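Local coordinates for protein putative alpha-N-acetylgalactosaminidase (Bacillus halodurans C-125, PDB 3CC1) that probably hydrolyses terminal alpha-linked N-acetylgalactosamine residues from glycoconjugates, at residues A[13-26]-A[45-57]. Sequence-based numbering, arbitrary orientation.
Sequences PMGWNSWDCYGASV and YGWEYIVVDIQWY
G15, W16 and N17 pair in parallel with Y49, I50 and V51, a register carried by backbone bonds: W16 N gives to Y49 O (2.8 Å), V51 N to W16 O, and S18 N to V51 O. At the start of the pairing M14 O accepts twice, from Y49 N in its carbonyl plane and from E48 N above that plane. G15 has its CA 3.1 Å from Y49 O, where any CB would collide with that oxygen.

From the C-terminal end of strand 14-17 onward, side chains take over the bonding. N17, with CG anti to the backbone N (chi1 177°), sends ND2 to the anti side of D53 OD2 (3.0 Å), while its OD1 caps the turn into helix 19-22 by accepting from W19 N (2.9 Å). With an alanine here, D53 OD2 would probably lose this donor and W19 N its capping acceptor. D53 N makes a nearly straight bond to S18 OG (3.1 Å, 177° at the hydrogen), and D53 OD1 accepts from I54 N, so both carboxylate oxygens are held.

Apolar side chains pack at the start, along the strands and beyond them. The M14 chain bends at chi3 (55°) and lays CE over the five-membered ring of W47, 3.3 Å from its centroid, a CH-pi contact of this selenomethionine; G15 O lies at the edge of the same indole. W16 CE3 touches I50 CG2 on one side of the sheet, and W19 CZ3 meets I54 CG1 at 3.8 Å.

D53, beyond the C-terminal end of its strand and beside a bound imidazole, faces what is probably the active-site end of the barrel. The strands 14-17 and 49-52 are joined through helix 28-41, a beta-alpha-beta crossover of the TIM barrel; that helix covers W16 and I50, strand 315-317 flanks 14-17, and strand 109-115 flanks 49-52, bringing H113 against N17 and D53.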
ATOM      1  N   PRO A  13       8.866  17.859 -25.583  1.00 26.95           N
ATOM      2  CA  PRO A  13       8.374  19.225 -25.798  1.00 25.86           C
ATOM      3  C   PRO A  13       8.599  20.135 -24.596  1.00 25.31           C
ATOM      4  O   PRO A  13       8.416  19.737 -23.446  1.00 24.60           O
ATOM      5  CB  PRO A  13       6.862  19.014 -26.047  1.00 26.87           C
ATOM      6  CG  PRO A  13       6.760  17.626 -26.589  1.00 26.36           C
ATOM      7  CD  PRO A  13       7.822  16.845 -25.855  1.00 26.76           C
HETATM    8  N   MSE A  14       9.025  21.346 -24.911  1.00 24.43           N
HETATM    9  CA  MSE A  14       9.140  22.442 -23.976  1.00 23.99           C
HETATM   10  C   MSE A  14       8.301  23.618 -24.464  1.00 23.72           C
HETATM   11  O   MSE A  14       8.409  24.059 -25.629  1.00 22.38           O
HETATM   12  CB  MSE A  14      10.612  22.885 -23.858  1.00 23.95           C
HETATM   13  CG  MSE A  14      11.548  21.828 -23.250  1.00 23.93           C
HETATM   14 SE   MSE A  14      13.371  22.387 -23.259  0.75 20.98          SE
HETATM   15  CE  MSE A  14      13.205  24.091 -22.315  1.00 22.14           C
ATOM     16  N   GLY A  15       7.465  24.123 -23.566  1.00 22.27           N
ATOM     17  CA  GLY A  15       6.582  25.204 -23.918  1.00 22.21           C
ATOM     18  C   GLY A  15       5.744  25.708 -22.784  1.00 22.09           C
ATOM     19  O   GLY A  15       6.100  25.564 -21.632  1.00 22.46           O
ATOM     20  N   TRP A  16       4.659  26.379 -23.162  1.00 21.43           N
ATOM     21  CA  TRP A  16       3.711  26.998 -22.263  1.00 21.55           C
ATOM     22  C   TRP A  16       2.333  26.485 -22.669  1.00 21.05           C
ATOM     23  O   TRP A  16       2.032  26.314 -23.843  1.00 20.68           O
ATOM     24  CB  TRP A  16       3.784  28.534 -22.382  1.00 21.67           C
ATOM     25  CG  TRP A  16       2.663  29.323 -21.724  1.00 21.39           C
ATOM     26  CD1 TRP A  16       2.619  29.762 -20.435  1.00 21.15           C
ATOM     27  CD2 TRP A  16       1.431  29.774 -22.335  1.00 20.85           C
ATOM     28  NE1 TRP A  16       1.421  30.387 -20.184  1.00 22.37           N
ATOM     29  CE2 TRP A  16       0.697  30.449 -21.342  1.00 22.26           C
ATOM     30  CE3 TRP A  16       0.864  29.630 -23.610  1.00 21.69           C
ATOM     31  CZ2 TRP A  16      -0.533  31.031 -21.595  1.00 19.94           C
ATOM     32  CZ3 TRP A  16      -0.372  30.238 -23.864  1.00 20.23           C
ATOM     33  CH2 TRP A  16      -1.042  30.922 -22.866  1.00 20.63           C
ATOM     34  N   ASN A  17       1.513  26.224 -21.670  1.00 21.49           N
ATOM     35  CA  ASN A  17       0.134  25.797 -21.860  1.00 21.66           C
ATOM     36  C   ASN A  17      -0.805  26.693 -21.020  1.00 21.70           C
ATOM     37  O   ASN A  17      -0.507  27.013 -19.885  1.00 21.63           O
ATOM     38  CB  ASN A  17       0.035  24.306 -21.511  1.00 22.37           C
ATOM     39  CG  ASN A  17      -1.375  23.747 -21.597  1.00 24.14           C
ATOM     40  OD1 ASN A  17      -2.264  24.166 -20.861  1.00 28.39           O
ATOM     41  ND2 ASN A  17      -1.581  22.794 -22.494  1.00 24.91           N
ATOM     42  N   SER A  18      -1.925  27.090 -21.621  1.00 22.32           N
ATOM     43  CA  SER A  18      -2.854  28.093 -21.078  1.00 21.80           C
ATOM     44  C   SER A  18      -3.681  27.608 -19.878  1.00 22.67           C
ATOM     45  O   SER A  18      -4.319  28.425 -19.235  1.00 22.06           O
ATOM     46  CB  SER A  18      -3.833  28.554 -22.158  1.00 21.75           C
ATOM     47  OG  SER A  18      -4.697  27.520 -22.579  1.00 23.21           O
ATOM     48  N   TRP A  19      -3.644  26.313 -19.570  1.00 22.09           N
ATOM     49  CA  TRP A  19      -4.597  25.729 -18.615  1.00 23.01           C
ATOM     50  C   TRP A  19      -4.456  26.195 -17.162  1.00 22.72           C
ATOM     51  O   TRP A  19      -5.444  26.575 -16.535  1.00 23.51           O
ATOM     52  CB  TRP A  19      -4.579  24.194 -18.653  1.00 23.11           C
ATOM     53  CG  TRP A  19      -5.623  23.638 -17.753  1.00 22.71           C
ATOM     54  CD1 TRP A  19      -5.429  23.157 -16.495  1.00 24.83           C
ATOM     55  CD2 TRP A  19      -7.034  23.507 -18.011  1.00 22.78           C
ATOM     56  NE1 TRP A  19      -6.619  22.750 -15.955  1.00 20.47           N
ATOM     57  CE2 TRP A  19      -7.617  22.945 -16.855  1.00 24.17           C
ATOM     58  CE3 TRP A  19      -7.857  23.809 -19.093  1.00 24.05           C
ATOM     59  CZ2 TRP A  19      -8.987  22.704 -16.743  1.00 23.74           C
ATOM     60  CZ3 TRP A  19      -9.211  23.557 -18.995  1.00 26.57           C
ATOM     61  CH2 TRP A  19      -9.768  23.019 -17.829  1.00 26.06           C
ATOM     62  N   ASP A  20      -3.247  26.156 -16.616  1.00 22.67           N
ATOM     63  CA  ASP A  20      -3.083  26.424 -15.166  1.00 22.72           C
ATOM     64  C   ASP A  20      -3.355  27.906 -14.803  1.00 22.78           C
ATOM     65  O   ASP A  20      -3.693  28.213 -13.665  1.00 22.78           O
ATOM     66  CB  ASP A  20      -1.696  26.032 -14.654  1.00 23.42           C
ATOM     67  CG  ASP A  20      -1.487  24.531 -14.494  1.00 24.06           C
ATOM     68  OD1 ASP A  20      -2.365  23.692 -14.825  1.00 25.78           O
ATOM     69  OD2 ASP A  20      -0.372  24.183 -14.007  1.00 25.21           O
ATOM     70  N   CYS A  21      -3.199  28.803 -15.776  1.00 23.87           N
ATOM     71  CA  CYS A  21      -3.437  30.243 -15.578  1.00 24.02           C
ATOM     72  C   CYS A  21      -4.839  30.654 -15.996  1.00 22.91           C
ATOM     73  O   CYS A  21      -5.482  31.400 -15.271  1.00 21.40           O
ATOM     74  CB  CYS A  21      -2.367  31.138 -16.242  1.00 24.01           C
ATOM     75  SG  CYS A  21      -1.794  30.599 -17.906  1.00 26.58           S
ATOM     76  N   TYR A  22      -5.332  30.146 -17.130  1.00 22.29           N
ATOM     77  CA  TYR A  22      -6.588  30.653 -17.713  1.00 21.96           C
ATOM     78  C   TYR A  22      -7.660  29.587 -17.943  1.00 22.03           C
ATOM     79  O   TYR A  22      -8.745  29.861 -18.472  1.00 20.33           O
ATOM     80  CB  TYR A  22      -6.322  31.424 -19.035  1.00 22.40           C
ATOM     81  CG  TYR A  22      -5.428  32.603 -18.805  1.00 22.25           C
ATOM     82  CD1 TYR A  22      -5.841  33.627 -17.967  1.00 22.06           C
ATOM     83  CD2 TYR A  22      -4.141  32.664 -19.352  1.00 22.73           C
ATOM     84  CE1 TYR A  22      -5.030  34.697 -17.691  1.00 21.49           C
ATOM     85  CE2 TYR A  22      -3.313  33.740 -19.092  1.00 21.62           C
ATOM     86  CZ  TYR A  22      -3.767  34.761 -18.271  1.00 21.58           C
ATOM     87  OH  TYR A  22      -2.956  35.831 -17.963  1.00 22.23           O
ATOM     88  N   GLY A  23      -7.367  28.373 -17.521  1.00 22.23           N
ATOM     89  CA  GLY A  23      -8.309  27.291 -17.664  1.00 21.36           C
ATOM     90  C   GLY A  23      -8.702  27.072 -19.099  1.00 21.98           C
ATOM     91  O   GLY A  23      -7.837  26.966 -19.993  1.00 21.00           O
ATOM     92  N   ALA A  24     -10.023  27.000 -19.315  1.00 22.42           N
ATOM     93  CA  ALA A  24     -10.606  26.760 -20.642  1.00 23.32           C
ATOM     94  C   ALA A  24     -10.807  28.076 -21.434  1.00 23.87           C
ATOM     95  O   ALA A  24     -11.281  28.058 -22.561  1.00 26.06           O
ATOM     96  CB  ALA A  24     -11.964  25.990 -20.508  1.00 22.57           C
ATOM     97  N   SER A  25     -10.402  29.205 -20.861  1.00 23.91           N
ATOM     98  CA  SER A  25     -10.899  30.516 -21.317  1.00 23.78           C
ATOM     99  C   SER A  25      -9.834  31.487 -21.857  1.00 22.80           C
ATOM    100  O   SER A  25     -10.106  32.697 -21.988  1.00 22.20           O
ATOM    101  CB  SER A  25     -11.635  31.207 -20.146  1.00 24.47           C
ATOM    102  OG  SER A  25     -10.690  31.783 -19.253  1.00 25.97           O
ATOM    103  N   VAL A  26      -8.651  30.995 -22.218  1.00 21.78           N
ATOM    104  CA  VAL A  26      -7.573  31.904 -22.667  1.00 21.61           C
ATOM    105  C   VAL A  26      -8.009  32.738 -23.883  1.00 22.17           C
ATOM    106  O   VAL A  26      -8.768  32.281 -24.791  1.00 22.26           O
ATOM    107  CB  VAL A  26      -6.223  31.153 -22.977  1.00 21.13           C
ATOM    108  CG1 VAL A  26      -6.300  30.377 -24.298  1.00 20.71           C
ATOM    109  CG2 VAL A  26      -5.055  32.110 -22.980  1.00 21.36           C
ATOM    110  N   TYR A  45      16.765  28.921 -24.940  1.00 26.40           N
ATOM    111  CA  TYR A  45      17.044  27.788 -24.033  1.00 25.74           C
ATOM    112  C   TYR A  45      16.278  26.527 -24.442  1.00 26.07           C
ATOM    113  O   TYR A  45      16.419  25.503 -23.805  1.00 26.35           O
ATOM    114  CB  TYR A  45      16.678  28.126 -22.594  1.00 25.22           C
ATOM    115  CG  TYR A  45      17.539  29.197 -22.033  1.00 25.15           C
ATOM    116  CD1 TYR A  45      18.810  28.907 -21.567  1.00 26.52           C
ATOM    117  CD2 TYR A  45      17.107  30.500 -22.004  1.00 26.24           C
ATOM    118  CE1 TYR A  45      19.623  29.888 -21.083  1.00 27.13           C
ATOM    119  CE2 TYR A  45      17.898  31.478 -21.522  1.00 24.30           C
ATOM    120  CZ  TYR A  45      19.156  31.169 -21.078  1.00 27.57           C
ATOM    121  OH  TYR A  45      19.925  32.176 -20.593  1.00 29.49           O
ATOM    122  N   GLY A  46      15.439  26.629 -25.467  1.00 25.88           N
ATOM    123  CA  GLY A  46      14.742  25.467 -26.041  1.00 25.89           C
ATOM    124  C   GLY A  46      13.229  25.443 -25.890  1.00 26.53           C
ATOM    125  O   GLY A  46      12.554  24.503 -26.374  1.00 27.76           O
ATOM    126  N   TRP A  47      12.703  26.458 -25.207  1.00 25.11           N
ATOM    127  CA  TRP A  47      11.259  26.638 -25.046  1.00 24.70           C
ATOM    128  C   TRP A  47      10.657  27.084 -26.365  1.00 25.11           C
ATOM    129  O   TRP A  47      11.055  28.096 -26.931  1.00 24.58           O
ATOM    130  CB  TRP A  47      10.936  27.687 -23.964  1.00 24.15           C
ATOM    131  CG  TRP A  47      11.470  27.328 -22.617  1.00 24.06           C
ATOM    132  CD1 TRP A  47      12.697  27.649 -22.113  1.00 24.43           C
ATOM    133  CD2 TRP A  47      10.808  26.571 -21.598  1.00 24.38           C
ATOM    134  NE1 TRP A  47      12.855  27.124 -20.857  1.00 23.60           N
ATOM    135  CE2 TRP A  47      11.723  26.442 -20.516  1.00 22.96           C
ATOM    136  CE3 TRP A  47       9.555  25.964 -21.497  1.00 24.42           C
ATOM    137  CZ2 TRP A  47      11.406  25.777 -19.347  1.00 23.46           C
ATOM    138  CZ3 TRP A  47       9.246  25.269 -20.329  1.00 25.20           C
ATOM    139  CH2 TRP A  47      10.169  25.190 -19.268  1.00 26.25           C
ATOM    140  N   GLU A  48       9.669  26.333 -26.845  1.00 25.55           N
ATOM    141  CA  GLU A  48       9.201  26.551 -28.190  1.00 26.14           C
ATOM    142  C   GLU A  48       7.706  26.490 -28.468  1.00 24.59           C
ATOM    143  O   GLU A  48       7.245  27.104 -29.415  1.00 23.11           O
ATOM    144  CB  GLU A  48       9.995  25.667 -29.136  1.00 27.83           C
ATOM    145  CG  GLU A  48       9.665  24.281 -29.151  1.00 34.34           C
ATOM    146  CD  GLU A  48      10.240  23.615 -30.401  1.00 42.89           C
ATOM    147  OE1 GLU A  48      10.374  24.345 -31.411  1.00 49.24           O
ATOM    148  OE2 GLU A  48      10.555  22.381 -30.388  1.00 47.31           O
ATOM    149  N   TYR A  49       6.963  25.744 -27.664  1.00 21.61           N
ATOM    150  CA  TYR A  49       5.561  25.518 -27.936  1.00 21.96           C
ATOM    151  C   TYR A  49       4.676  26.481 -27.144  1.00 21.58           C
ATOM    152  O   TYR A  49       4.916  26.747 -25.971  1.00 21.97           O
ATOM    153  CB  TYR A  49       5.170  24.091 -27.593  1.00 21.29           C
ATOM    154  CG  TYR A  49       5.666  23.080 -28.564  1.00 22.20           C
ATOM    155  CD1 TYR A  49       5.023  22.901 -29.782  1.00 22.59           C
ATOM    156  CD2 TYR A  49       6.822  22.346 -28.308  1.00 24.92           C
ATOM    157  CE1 TYR A  49       5.505  21.998 -30.718  1.00 24.13           C
ATOM    158  CE2 TYR A  49       7.299  21.433 -29.220  1.00 26.18           C
ATOM    159  CZ  TYR A  49       6.638  21.258 -30.419  1.00 26.43           C
ATOM    160  OH  TYR A  49       7.088  20.338 -31.340  1.00 26.95           O
ATOM    161  N   ILE A  50       3.666  27.002 -27.827  1.00 22.29           N
ATOM    162  CA  ILE A  50       2.620  27.853 -27.239  1.00 21.52           C
ATOM    163  C   ILE A  50       1.319  27.084 -27.468  1.00 21.72           C
ATOM    164  O   ILE A  50       0.891  26.881 -28.623  1.00 21.15           O
ATOM    165  CB  ILE A  50       2.612  29.261 -27.888  1.00 20.65           C
ATOM    166  CG1 ILE A  50       3.927  30.030 -27.547  1.00 22.42           C
ATOM    167  CG2 ILE A  50       1.329  30.066 -27.504  1.00 20.50           C
ATOM    168  CD1 ILE A  50       4.040  30.480 -26.065  1.00 20.26           C
ATOM    169  N   VAL A  51       0.722  26.609 -26.376  1.00 20.90           N
ATOM    170  CA  VAL A  51      -0.362  25.608 -26.482  1.00 21.62           C
ATOM    171  C   VAL A  51      -1.633  26.085 -25.823  1.00 21.84           C
ATOM    172  O   VAL A  51      -1.632  26.457 -24.646  1.00 22.28           O
ATOM    173  CB  VAL A  51       0.036  24.228 -25.867  1.00 21.47           C
ATOM    174  CG1 VAL A  51      -1.082  23.155 -26.082  1.00 18.81           C
ATOM    175  CG2 VAL A  51       1.396  23.736 -26.434  1.00 21.62           C
ATOM    176  N   VAL A  52      -2.711  26.044 -26.610  1.00 22.08           N
ATOM    177  CA  VAL A  52      -4.024  26.440 -26.158  1.00 21.84           C
ATOM    178  C   VAL A  52      -4.733  25.170 -25.719  1.00 21.79           C
ATOM    179  O   VAL A  52      -4.881  24.213 -26.467  1.00 21.69           O
ATOM    180  CB  VAL A  52      -4.831  27.201 -27.262  1.00 21.09           C
ATOM    181  CG1 VAL A  52      -6.301  27.378 -26.839  1.00 21.84           C
ATOM    182  CG2 VAL A  52      -4.195  28.554 -27.600  1.00 23.64           C
ATOM    183  N   ASP A  53      -5.119  25.134 -24.463  1.00 22.85           N
ATOM    184  CA  ASP A  53      -5.797  23.958 -23.946  1.00 23.19           C
ATOM    185  C   ASP A  53      -7.285  23.892 -24.408  1.00 22.87           C
ATOM    186  O   ASP A  53      -7.766  24.690 -25.243  1.00 21.73           O
ATOM    187  CB  ASP A  53      -5.597  23.823 -22.412  1.00 23.63           C
ATOM    188  CG  ASP A  53      -5.428  22.346 -21.969  1.00 25.41           C
ATOM    189  OD1 ASP A  53      -6.404  21.590 -21.990  1.00 26.85           O
ATOM    190  OD2 ASP A  53      -4.305  21.920 -21.689  1.00 26.58           O
ATOM    191  N   ILE A  54      -7.989  22.913 -23.862  1.00 22.31           N
ATOM    192  CA  ILE A  54      -9.290  22.539 -24.335  1.00 22.08           C
ATOM    193  C   ILE A  54     -10.331  23.667 -24.209  1.00 22.28           C
ATOM    194  O   ILE A  54     -10.170  24.619 -23.438  1.00 22.09           O
ATOM    195  CB  ILE A  54      -9.835  21.281 -23.621  1.00 21.94           C
ATOM    196  CG1 ILE A  54      -9.977  21.501 -22.105  1.00 22.58           C
ATOM    197  CG2 ILE A  54      -9.006  20.056 -23.942  1.00 20.90           C
ATOM    198  CD1 ILE A  54     -10.938  20.520 -21.401  1.00 21.70           C
ATOM    199  N   GLN A  55     -11.365  23.520 -25.006  1.00 23.01           N
ATOM    200  CA  GLN A  55     -12.576  24.347 -24.948  1.00 23.58           C
ATOM    201  C   GLN A  55     -12.349  25.730 -25.546  1.00 22.73           C
ATOM    202  O   GLN A  55     -13.036  26.690 -25.229  1.00 21.98           O
ATOM    203  CB  GLN A  55     -13.168  24.367 -23.518  1.00 23.53           C
ATOM    204  CG  GLN A  55     -13.735  22.983 -23.162  1.00 27.59           C
ATOM    205  CD  GLN A  55     -14.264  22.853 -21.741  1.00 32.75           C
ATOM    206  OE1 GLN A  55     -15.399  22.433 -21.555  1.00 40.27           O
ATOM    207  NE2 GLN A  55     -13.424  23.119 -20.748  1.00 32.76           N
ATOM    208  N   TRP A  56     -11.370  25.785 -26.436  1.00 21.48           N
ATOM    209  CA  TRP A  56     -11.117  26.952 -27.244  1.00 21.26           C
ATOM    210  C   TRP A  56     -12.262  27.263 -28.216  1.00 21.26           C
ATOM    211  O   TRP A  56     -12.265  28.341 -28.801  1.00 21.02           O
ATOM    212  CB  TRP A  56      -9.773  26.806 -28.007  1.00 20.72           C
ATOM    213  CG  TRP A  56      -9.569  25.473 -28.688  1.00 19.25           C
ATOM    214  CD1 TRP A  56      -8.869  24.429 -28.195  1.00 18.66           C
ATOM    215  CD2 TRP A  56     -10.059  25.055 -29.976  1.00 18.56           C
ATOM    216  NE1 TRP A  56      -8.918  23.364 -29.063  1.00 21.12           N
ATOM    217  CE2 TRP A  56      -9.624  23.729 -30.175  1.00 19.95           C
ATOM    218  CE3 TRP A  56     -10.825  25.663 -30.972  1.00 17.86           C
ATOM    219  CZ2 TRP A  56      -9.924  23.019 -31.313  1.00 19.75           C
ATOM    220  CZ3 TRP A  56     -11.113  24.963 -32.099  1.00 17.33           C
ATOM    221  CH2 TRP A  56     -10.672  23.646 -32.269  1.00 17.53           C
ATOM    222  N   TYR A  57     -13.266  26.356 -28.269  1.00 21.31           N
ATOM    223  CA  TYR A  57     -14.401  26.385 -29.205  1.00 20.33           C
ATOM    224  C   TYR A  57     -15.721  26.689 -28.487  1.00 21.33           C
ATOM    225  O   TYR A  57     -16.784  26.644 -29.086  1.00 21.13           O
ATOM    226  CB  TYR A  57     -14.497  25.026 -29.954  1.00 20.77           C
ATOM    227  CG  TYR A  57     -14.297  23.867 -29.007  1.00 21.73           C
ATOM    228  CD1 TYR A  57     -15.327  23.484 -28.132  1.00 22.21           C
ATOM    229  CD2 TYR A  57     -13.070  23.214 -28.916  1.00 20.46           C
ATOM    230  CE1 TYR A  57     -15.132  22.458 -27.218  1.00 22.69           C
ATOM    231  CE2 TYR A  57     -12.879  22.189 -28.019  1.00 20.86           C
ATOM    232  CZ  TYR A  57     -13.912  21.831 -27.159  1.00 21.58           C
ATOM    233  OH  TYR A  57     -13.753  20.797 -26.260  1.00 25.55           O
TER
HETATM  234  O   HOH W   1      10.583  21.161 -27.485  1.00 35.93           O